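Local coordinates for protein transcriptional regulator (Streptococcus dysgalactiae, PDB 4YV6) that probably binds promoter DNA as a dimeric Rgg-family transcriptional regulator, with a helix-turn-helix domain for DNA and a helical repeat domain likely to sense peptide pheromones, at residues G6-R11 with V63-K68; L183-S188 with E209-L214. All blocks are in the same frame, centred on the assembly; numbering follows the deposited sequence.

Interaction 1. Residues G6-R11 with V63-K68; sequences GKTLRR and VSTHSK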
ATOM      1  N   GLY B   6       1.032  12.828 -23.254  1.00 49.83           N
ATOM      2  CA  GLY B   6       1.588  12.151 -24.412  1.00 48.58           C
ATOM      3  C   GLY B   6       3.076  11.886 -24.304  1.00 48.54           C
ATOM      4  O   GLY B   6       3.552  10.820 -24.695  1.00 46.97           O
ATOM      5  N   LYS B   7       3.815  12.858 -23.779  1.00 54.79           N
ATOM      6  CA  LYS B   7       5.260  12.718 -23.632  1.00 57.26           C
ATOM      7  C   LYS B   7       5.599  11.547 -22.716  1.00 53.91           C
ATOM      8  O   LYS B   7       6.565  10.823 -22.953  1.00 52.37           O
ATOM      9  CB  LYS B   7       5.881  14.009 -23.086  1.00 60.29           C
ATOM     10  CG  LYS B   7       5.188  14.563 -21.850  1.00 66.18           C
ATOM     11  CD  LYS B   7       6.175  15.098 -20.816  1.00 68.31           C
ATOM     12  CE  LYS B   7       5.467  15.425 -19.505  1.00 68.34           C
ATOM     13  NZ  LYS B   7       6.377  16.029 -18.492  1.00 70.85           N
ATOM     14  N   THR B   8       4.792  11.360 -21.676  1.00 49.25           N
ATOM     15  CA  THR B   8       5.044  10.306 -20.703  1.00 48.23           C
ATOM     16  C   THR B   8       4.706   8.937 -21.282  1.00 45.83           C
ATOM     17  O   THR B   8       5.437   7.971 -21.064  1.00 44.99           O
ATOM     18  CB  THR B   8       4.235  10.519 -19.413  1.00 48.85           C
ATOM     19  OG1 THR B   8       4.527  11.815 -18.877  1.00 52.21           O
ATOM     20  CG2 THR B   8       4.582   9.447 -18.376  1.00 48.10           C
ATOM     21  N   LEU B   9       3.594   8.858 -22.008  1.00 45.50           N
ATOM     22  CA  LEU B   9       3.186   7.615 -22.649  1.00 43.52           C
ATOM     23  C   LEU B   9       4.298   7.132 -23.571  1.00 43.02           C
ATOM     24  O   LEU B   9       4.626   5.947 -23.593  1.00 42.80           O
ATOM     25  CB  LEU B   9       1.877   7.811 -23.427  1.00 44.11           C
ATOM     26  CG  LEU B   9       1.185   6.592 -24.065  1.00 43.12           C
ATOM     27  CD1 LEU B   9       1.799   6.237 -25.414  1.00 45.69           C
ATOM     28  CD2 LEU B   9       1.194   5.376 -23.142  1.00 40.58           C
ATOM     29  N   ARG B  10       4.881   8.062 -24.322  1.00 52.43           N
ATOM     30  CA  ARG B  10       5.963   7.744 -25.247  1.00 52.13           C
ATOM     31  C   ARG B  10       7.180   7.166 -24.526  1.00 50.71           C
ATOM     32  O   ARG B  10       7.726   6.143 -24.941  1.00 51.17           O
ATOM     33  CB  ARG B  10       6.375   8.991 -26.032  1.00 55.51           C
ATOM     34  CG  ARG B  10       7.464   8.728 -27.063  1.00 56.97           C
ATOM     35  CD  ARG B  10       7.662   9.918 -27.995  1.00 61.15           C
ATOM     36  NE  ARG B  10       8.761  10.787 -27.574  1.00 66.15           N
ATOM     37  CZ  ARG B  10       9.994  10.760 -28.080  1.00 66.46           C
ATOM     38  NH1 ARG B  10      10.321   9.905 -29.043  1.00 65.87           N
ATOM     39  NH2 ARG B  10      10.912  11.600 -27.619  1.00 67.34           N
ATOM     40  N   ARG B  11       7.607   7.828 -23.454  1.00 47.74           N
ATOM     41  CA  ARG B  11       8.780   7.390 -22.702  1.00 49.65           C
ATOM     42  C   ARG B  11       8.573   6.004 -22.104  1.00 48.18           C
ATOM     43  O   ARG B  11       9.482   5.176 -22.112  1.00 49.81           O
ATOM     44  CB  ARG B  11       9.113   8.389 -21.592  1.00 53.93           C
ATOM     45  CG  ARG B  11      10.303   7.970 -20.737  1.00 59.26           C
ATOM     46  CD  ARG B  11      10.774   9.094 -19.827  1.00 61.60           C
ATOM     47  NE  ARG B  11       9.683   9.664 -19.043  1.00 63.21           N
ATOM     48  CZ  ARG B  11       9.133   9.078 -17.983  1.00 63.13           C
ATOM     49  NH1 ARG B  11       9.561   7.890 -17.573  1.00 59.77           N
ATOM     50  NH2 ARG B  11       8.147   9.681 -17.335  1.00 64.64           N
ATOM     51  N   VAL B  63       0.092   8.228 -13.633  1.00 48.61           N
ATOM     52  CA  VAL B  63       0.014   9.564 -13.047  1.00 50.95           C
ATOM     53  C   VAL B  63       1.148   9.806 -12.050  1.00 52.61           C
ATOM     54  O   VAL B  63       1.562  10.948 -11.852  1.00 54.65           O
ATOM     55  CB  VAL B  63      -1.345   9.790 -12.341  1.00 51.73           C
ATOM     56  CG1 VAL B  63      -1.376  11.140 -11.623  1.00 54.43           C
ATOM     57  CG2 VAL B  63      -2.485   9.715 -13.345  1.00 50.60           C
ATOM     58  N   SER B  64       1.647   8.743 -11.420  1.00 64.32           N
ATOM     59  CA  SER B  64       2.727   8.882 -10.441  1.00 66.13           C
ATOM     60  C   SER B  64       4.008   9.333 -11.135  1.00 63.94           C
ATOM     61  O   SER B  64       4.712  10.213 -10.642  1.00 64.17           O
ATOM     62  CB  SER B  64       2.964   7.571  -9.692  1.00 66.20           C
ATOM     63  OG  SER B  64       3.485   6.576 -10.552  1.00 68.00           O
ATOM     64  N   THR B  65       4.305   8.730 -12.285  1.00 73.30           N
ATOM     65  CA  THR B  65       5.339   9.257 -13.166  1.00 75.53           C
ATOM     66  C   THR B  65       4.720  10.476 -13.856  1.00 79.94           C
ATOM     67  O   THR B  65       3.748  11.030 -13.350  1.00 86.27           O
ATOM     68  CB  THR B  65       5.850   8.192 -14.180  1.00 69.89           C
ATOM     69  OG1 THR B  65       7.008   8.683 -14.867  1.00 71.09           O
ATOM     70  CG2 THR B  65       4.779   7.808 -15.195  1.00 72.72           C
ATOM     71  N   HIS B  66       5.273  10.914 -14.982  1.00 65.70           N
ATOM     72  CA  HIS B  66       4.781  12.114 -15.673  1.00 64.83           C
ATOM     73  C   HIS B  66       4.915  13.371 -14.812  1.00 65.60           C
ATOM     74  O   HIS B  66       5.541  14.343 -15.233  1.00 70.67           O
ATOM     75  CB  HIS B  66       3.314  11.952 -16.106  1.00 61.44           C
ATOM     76  CG  HIS B  66       2.673  13.228 -16.558  1.00 64.42           C
ATOM     77  ND1 HIS B  66       3.033  13.871 -17.723  1.00 65.53           N
ATOM     78  CD2 HIS B  66       1.694  13.981 -16.000  1.00 65.82           C
ATOM     79  CE1 HIS B  66       2.302  14.964 -17.865  1.00 64.77           C
ATOM     80  NE2 HIS B  66       1.482  15.053 -16.834  1.00 65.13           N
ATOM     81  N   SER B  67       4.316  13.357 -13.621  1.00 65.71           N
ATOM     82  CA  SER B  67       4.361  14.507 -12.721  1.00 71.35           C
ATOM     83  C   SER B  67       4.410  14.078 -11.256  1.00 71.03           C
ATOM     84  O   SER B  67       3.738  13.129 -10.850  1.00 69.93           O
ATOM     85  CB  SER B  67       3.147  15.407 -12.957  1.00 75.44           C
ATOM     86  OG  SER B  67       3.251  16.607 -12.212  1.00 81.02           O
ATOM     87  N   LYS B  68       5.213  14.787 -10.470  1.00 93.57           N
ATOM     88  CA  LYS B  68       5.329  14.522  -9.040  1.00 95.74           C
ATOM     89  C   LYS B  68       4.290  15.309  -8.240  1.00 98.23           C
ATOM     90  O   LYS B  68       4.357  15.367  -7.012  1.00 99.28           O
ATOM     91  CB  LYS B  68       6.737  14.865  -8.548  1.00 97.45           C
ATOM     92  CG  LYS B  68       7.833  14.014  -9.171  1.00 95.95           C
ATOM     93  CD  LYS B  68       9.218  14.453  -8.716  1.00 99.79           C
ATOM     94  CE  LYS B  68      10.300  13.574  -9.321  1.00 98.07           C
ATOM     95  NZ  LYS B  68      11.663  13.999  -8.903  1.00103.77           N
TER

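Interaction 2. Residues L183-S188 with E209-L214; sequences LVTQLS and EKIEFL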
ATOM      1  N   LEU B 183      -4.905   2.009   7.038  1.00 36.78           N
ATOM      2  CA  LEU B 183      -5.323   3.176   7.806  1.00 36.53           C
ATOM      3  C   LEU B 183      -6.551   2.870   8.661  1.00 37.16           C
ATOM      4  O   LEU B 183      -6.604   3.246   9.832  1.00 41.55           O
ATOM      5  CB  LEU B 183      -5.616   4.356   6.874  1.00 36.01           C
ATOM      6  CG  LEU B 183      -4.409   4.980   6.168  1.00 37.25           C
ATOM      7  CD1 LEU B 183      -4.865   6.002   5.136  1.00 35.87           C
ATOM      8  CD2 LEU B 183      -3.463   5.627   7.169  1.00 38.50           C
ATOM      9  N   VAL B 184      -7.531   2.188   8.078  1.00 36.10           N
ATOM     10  CA  VAL B 184      -8.741   1.820   8.807  1.00 37.17           C
ATOM     11  C   VAL B 184      -8.393   0.934   9.999  1.00 37.26           C
ATOM     12  O   VAL B 184      -8.960   1.085  11.084  1.00 37.12           O
ATOM     13  CB  VAL B 184      -9.754   1.091   7.896  1.00 37.16           C
ATOM     14  CG1 VAL B 184     -10.874   0.450   8.714  1.00 37.80           C
ATOM     15  CG2 VAL B 184     -10.339   2.061   6.881  1.00 37.59           C
ATOM     16  N   THR B 185      -7.458   0.013   9.792  1.00 35.20           N
ATOM     17  CA  THR B 185      -7.016  -0.884  10.850  1.00 35.39           C
ATOM     18  C   THR B 185      -6.412  -0.090  12.003  1.00 35.13           C
ATOM     19  O   THR B 185      -6.680  -0.370  13.169  1.00 35.58           O
ATOM     20  CB  THR B 185      -5.980  -1.900  10.332  1.00 35.39           C
ATOM     21  OG1 THR B 185      -6.533  -2.633   9.232  1.00 35.87           O
ATOM     22  CG2 THR B 185      -5.576  -2.873  11.431  1.00 35.71           C
ATOM     23  N   GLN B 186      -5.598   0.905  11.668  1.00 41.18           N
ATOM     24  CA  GLN B 186      -4.948   1.733  12.676  1.00 39.02           C
ATOM     25  C   GLN B 186      -5.963   2.526  13.497  1.00 40.99           C
ATOM     26  O   GLN B 186      -5.880   2.565  14.724  1.00 43.76           O
ATOM     27  CB  GLN B 186      -3.952   2.683  12.013  1.00 38.64           C
ATOM     28  CG  GLN B 186      -2.714   1.985  11.480  1.00 40.80           C
ATOM     29  CD  GLN B 186      -1.804   2.918  10.707  1.00 44.66           C
ATOM     30  OE1 GLN B 186      -2.099   4.102  10.546  1.00 46.82           O
ATOM     31  NE2 GLN B 186      -0.687   2.387  10.224  1.00 42.98           N
ATOM     32  N   LEU B 187      -6.918   3.156  12.818  1.00 39.75           N
ATOM     33  CA  LEU B 187      -7.940   3.943  13.498  1.00 41.19           C
ATOM     34  C   LEU B 187      -8.876   3.055  14.316  1.00 42.93           C
ATOM     35  O   LEU B 187      -9.432   3.495  15.323  1.00 44.32           O
ATOM     36  CB  LEU B 187      -8.751   4.762  12.490  1.00 40.75           C
ATOM     37  CG  LEU B 187      -8.005   5.834  11.688  1.00 39.73           C
ATOM     38  CD1 LEU B 187      -8.989   6.634  10.844  1.00 40.80           C
ATOM     39  CD2 LEU B 187      -7.196   6.764  12.583  1.00 36.77           C
ATOM     40  N   SER B 188      -9.053   1.811  13.880  1.00 36.47           N
ATOM     41  CA  SER B 188      -9.868   0.858  14.628  1.00 37.35           C
ATOM     42  C   SER B 188      -9.180   0.504  15.942  1.00 37.78           C
ATOM     43  O   SER B 188      -9.825   0.425  16.988  1.00 38.75           O
ATOM     44  CB  SER B 188     -10.124  -0.406  13.805  1.00 37.44           C
ATOM     45  OG  SER B 188     -10.937  -0.130  12.675  1.00 37.38           O
ATOM     46  N   GLU B 209     -12.822  -8.206  17.168  1.00 56.26           N
ATOM     47  CA  GLU B 209     -13.219  -9.138  16.116  1.00 57.08           C
ATOM     48  C   GLU B 209     -12.953  -8.554  14.729  1.00 53.40           C
ATOM     49  O   GLU B 209     -12.469  -9.249  13.838  1.00 50.05           O
ATOM     50  CB  GLU B 209     -14.699  -9.502  16.264  1.00 56.35           C
ATOM     51  CG  GLU B 209     -15.136 -10.706  15.437  1.00 59.58           C
ATOM     52  CD  GLU B 209     -15.591 -10.359  14.024  1.00 62.37           C
ATOM     53  OE1 GLU B 209     -15.692  -9.161  13.686  1.00 63.29           O
ATOM     54  OE2 GLU B 209     -15.854 -11.303  13.248  1.00 60.09           O
ATOM     55  N   LYS B 210     -13.267  -7.273  14.557  1.00 48.35           N
ATOM     56  CA  LYS B 210     -13.051  -6.592  13.283  1.00 45.87           C
ATOM     57  C   LYS B 210     -11.570  -6.475  12.942  1.00 44.55           C
ATOM     58  O   LYS B 210     -11.164  -6.759  11.816  1.00 44.34           O
ATOM     59  CB  LYS B 210     -13.682  -5.198  13.312  1.00 45.82           C
ATOM     60  CG  LYS B 210     -15.200  -5.195  13.248  1.00 46.92           C
ATOM     61  CD  LYS B 210     -15.698  -5.750  11.924  1.00 46.64           C
ATOM     62  CE  LYS B 210     -17.206  -5.681  11.821  1.00 49.22           C
ATOM     63  NZ  LYS B 210     -17.684  -6.374  10.596  1.00 52.97           N
ATOM     64  N   ILE B 211     -10.767  -6.051  13.911  1.00 43.85           N
ATOM     65  CA  ILE B 211      -9.338  -5.866  13.686  1.00 42.67           C
ATOM     66  C   ILE B 211      -8.668  -7.186  13.317  1.00 42.55           C
ATOM     67  O   ILE B 211      -7.845  -7.235  12.404  1.00 41.45           O
ATOM     68  CB  ILE B 211      -8.649  -5.272  14.925  1.00 42.88           C
ATOM     69  CG1 ILE B 211      -9.171  -3.859  15.189  1.00 42.92           C
ATOM     70  CG2 ILE B 211      -7.137  -5.219  14.728  1.00 41.77           C
ATOM     71  CD1 ILE B 211      -8.873  -3.348  16.583  1.00 43.66           C
ATOM     72  N   GLU B 212      -9.019  -8.250  14.031  1.00 52.39           N
ATOM     73  CA  GLU B 212      -8.476  -9.572  13.745  1.00 52.75           C
ATOM     74  C   GLU B 212      -8.839 -10.026  12.335  1.00 54.10           C
ATOM     75  O   GLU B 212      -8.068 -10.732  11.685  1.00 54.22           O
ATOM     76  CB  GLU B 212      -8.981 -10.587  14.770  1.00 52.99           C
ATOM     77  CG  GLU B 212      -8.279 -10.493  16.113  1.00 56.53           C
ATOM     78  CD  GLU B 212      -8.832 -11.467  17.136  1.00 63.32           C
ATOM     79  OE1 GLU B 212      -9.926 -12.024  16.900  1.00 64.38           O
ATOM     80  OE2 GLU B 212      -8.172 -11.678  18.175  1.00 65.36           O
ATOM     81  N   PHE B 213     -10.012  -9.613  11.865  1.00 45.13           N
ATOM     82  CA  PHE B 213     -10.453  -9.930  10.511  1.00 43.92           C
ATOM     83  C   PHE B 213      -9.716  -9.076   9.481  1.00 41.95           C
ATOM     84  O   PHE B 213      -9.384  -9.548   8.395  1.00 41.43           O
ATOM     85  CB  PHE B 213     -11.964  -9.728  10.376  1.00 46.59           C
ATOM     86  CG  PHE B 213     -12.478  -9.894   8.972  1.00 44.98           C
ATOM     87  CD1 PHE B 213     -12.595 -11.153   8.409  1.00 44.50           C
ATOM     88  CD2 PHE B 213     -12.846  -8.791   8.218  1.00 43.81           C
ATOM     89  CE1 PHE B 213     -13.068 -11.311   7.116  1.00 44.33           C
ATOM     90  CE2 PHE B 213     -13.320  -8.943   6.927  1.00 44.04           C
ATOM     91  CZ  PHE B 213     -13.431 -10.205   6.376  1.00 43.61           C
ATOM     92  N   LEU B 214      -9.466  -7.816   9.825  1.00 41.56           N
ATOM     93  CA  LEU B 214      -8.740  -6.912   8.938  1.00 40.13           C
ATOM     94  C   LEU B 214      -7.276  -7.327   8.804  1.00 39.33           C
ATOM     95  O   LEU B 214      -6.659  -7.125   7.761  1.00 38.29           O
ATOM     96  CB  LEU B 214      -8.829  -5.470   9.447  1.00 41.98           C
ATOM     97  CG  LEU B 214     -10.196  -4.784   9.359  1.00 41.31           C
ATOM     98  CD1 LEU B 214     -10.174  -3.463  10.113  1.00 42.12           C
ATOM     99  CD2 LEU B 214     -10.604  -4.565   7.911  1.00 42.98           C
TER
HETATM  100  O   HOH W   1      -5.043  -4.737   8.197  1.00 41.98           O

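Interaction 1. Residues G6-R11 with V63-K68
Thr8 OG1 and His66 ND1 are hydrogen-bonded at 2.8 Å. Either atom could be the donor. The hydroxyl lies at the edge of the imidazole, in its plane, which helps fix the rotation of the ring. The two side chains cross at about a right angle. Thr8 CG2 leans against His66 CB and also meets Thr65 CG2 tip to tip at 3.6 Å. Lys7 comes at the same ring obliquely. Its CG sits between the backbone N and the carbonyl carbon (chi1 50°), and the chain bends at chi2, which brings CE to 3.4 Å from His66 ND1. Lys7 NZ, 4.1 Å from His66 ND1, would probably disfavour a protonated imidazole. The contact packs the first helix of the helix-turn-helix domain, 5-15, against the turn that follows helix 59-64. Thr65 is where the chain leaves the helical path, and His66 takes a positive phi. Phe62 lies against Thr8 and Leu9 from the end of that helix. One turn on from Lys7, Arg11 reaches Thr65 from the opposite direction. Its NH2 donates to Thr65 OG1 at 2.9 Å, almost straight (170°) and in the guanidinium plane. Thr65 OG1 is anti to its own backbone N, which turns it to the arginine. Arg11 NH1 makes a weak hydrogen bond to Gln139 of the second subunit, which also packs on Thr65.

Interaction 2. Residues L183-S188 with E209-L214
Ile211 packs on Ser188 through its CG1 branch, which lies 3.8 Å from Ser188 CB. With CG1 anti to the carbonyl carbon (chi1 -65°), Ile211 CD1 is carried on to the Ser188 carbonyl group, 3.9 Å from Ser188 O. The other branch, CG2, faces Thr185 CG2 more loosely at 4.3 Å. One turn later Leu214 slides past Thr185 in the opposite direction. Its CB lies 3.7 Å from Thr185 OG1, and its CD1 lies against the same oxygen and Thr185 CA. CD1 also meets Val184 CG1 at 4.2 Å. No direct hydrogen bond crosses the pair. The hydroxyls of Thr185 and Ser188 are settled within their own helix or by water. Ser188 OG donates to Val184 O at 2.8 Å, above the carbonyl plane, while Ser188 N reaches that oxygen from the opposite face. Thr185 OG1 is bonded to Lys181 O one turn back. It also accepts from a water, which donates a second hydrogen bond to Leu214 O, at 2.9 Å. Small Thr185 and Ser188 thus face larger Ile211 and Leu214. The segment axes are 10.0 Å apart and nearly antiparallel, at 153°, as in the helical hairpins of TPR-like folds. Val168 of helix 157-168 packs on Val184 and Ser188. Ile145 of helix 142-151 touches Val184, and Phe227 of helix 221-237 touches Ile211.

How the interactions relate
From the N terminus, helix 5-15 opens the chain. Interaction 1 joins it to residues 63-68, closing a loop of 51 residues that holds helices 20-23, 30-37 and 45-54 and most of 59-64. The chain then passes into the C-terminal helical domain through helix 72-86. Much later, interaction 2 pairs helix 179-197 with helix 201-214 and closes a shorter loop of 20 residues. The two contacts follow in series and neither nest nor cross. The centres of interaction 1 and interaction 2 are about 35 Å apart. They lie on opposite sides of the chain's centre. Interaction 1 is a surface contact near the second subunit. Interaction 2 is buried in the C-terminal domain.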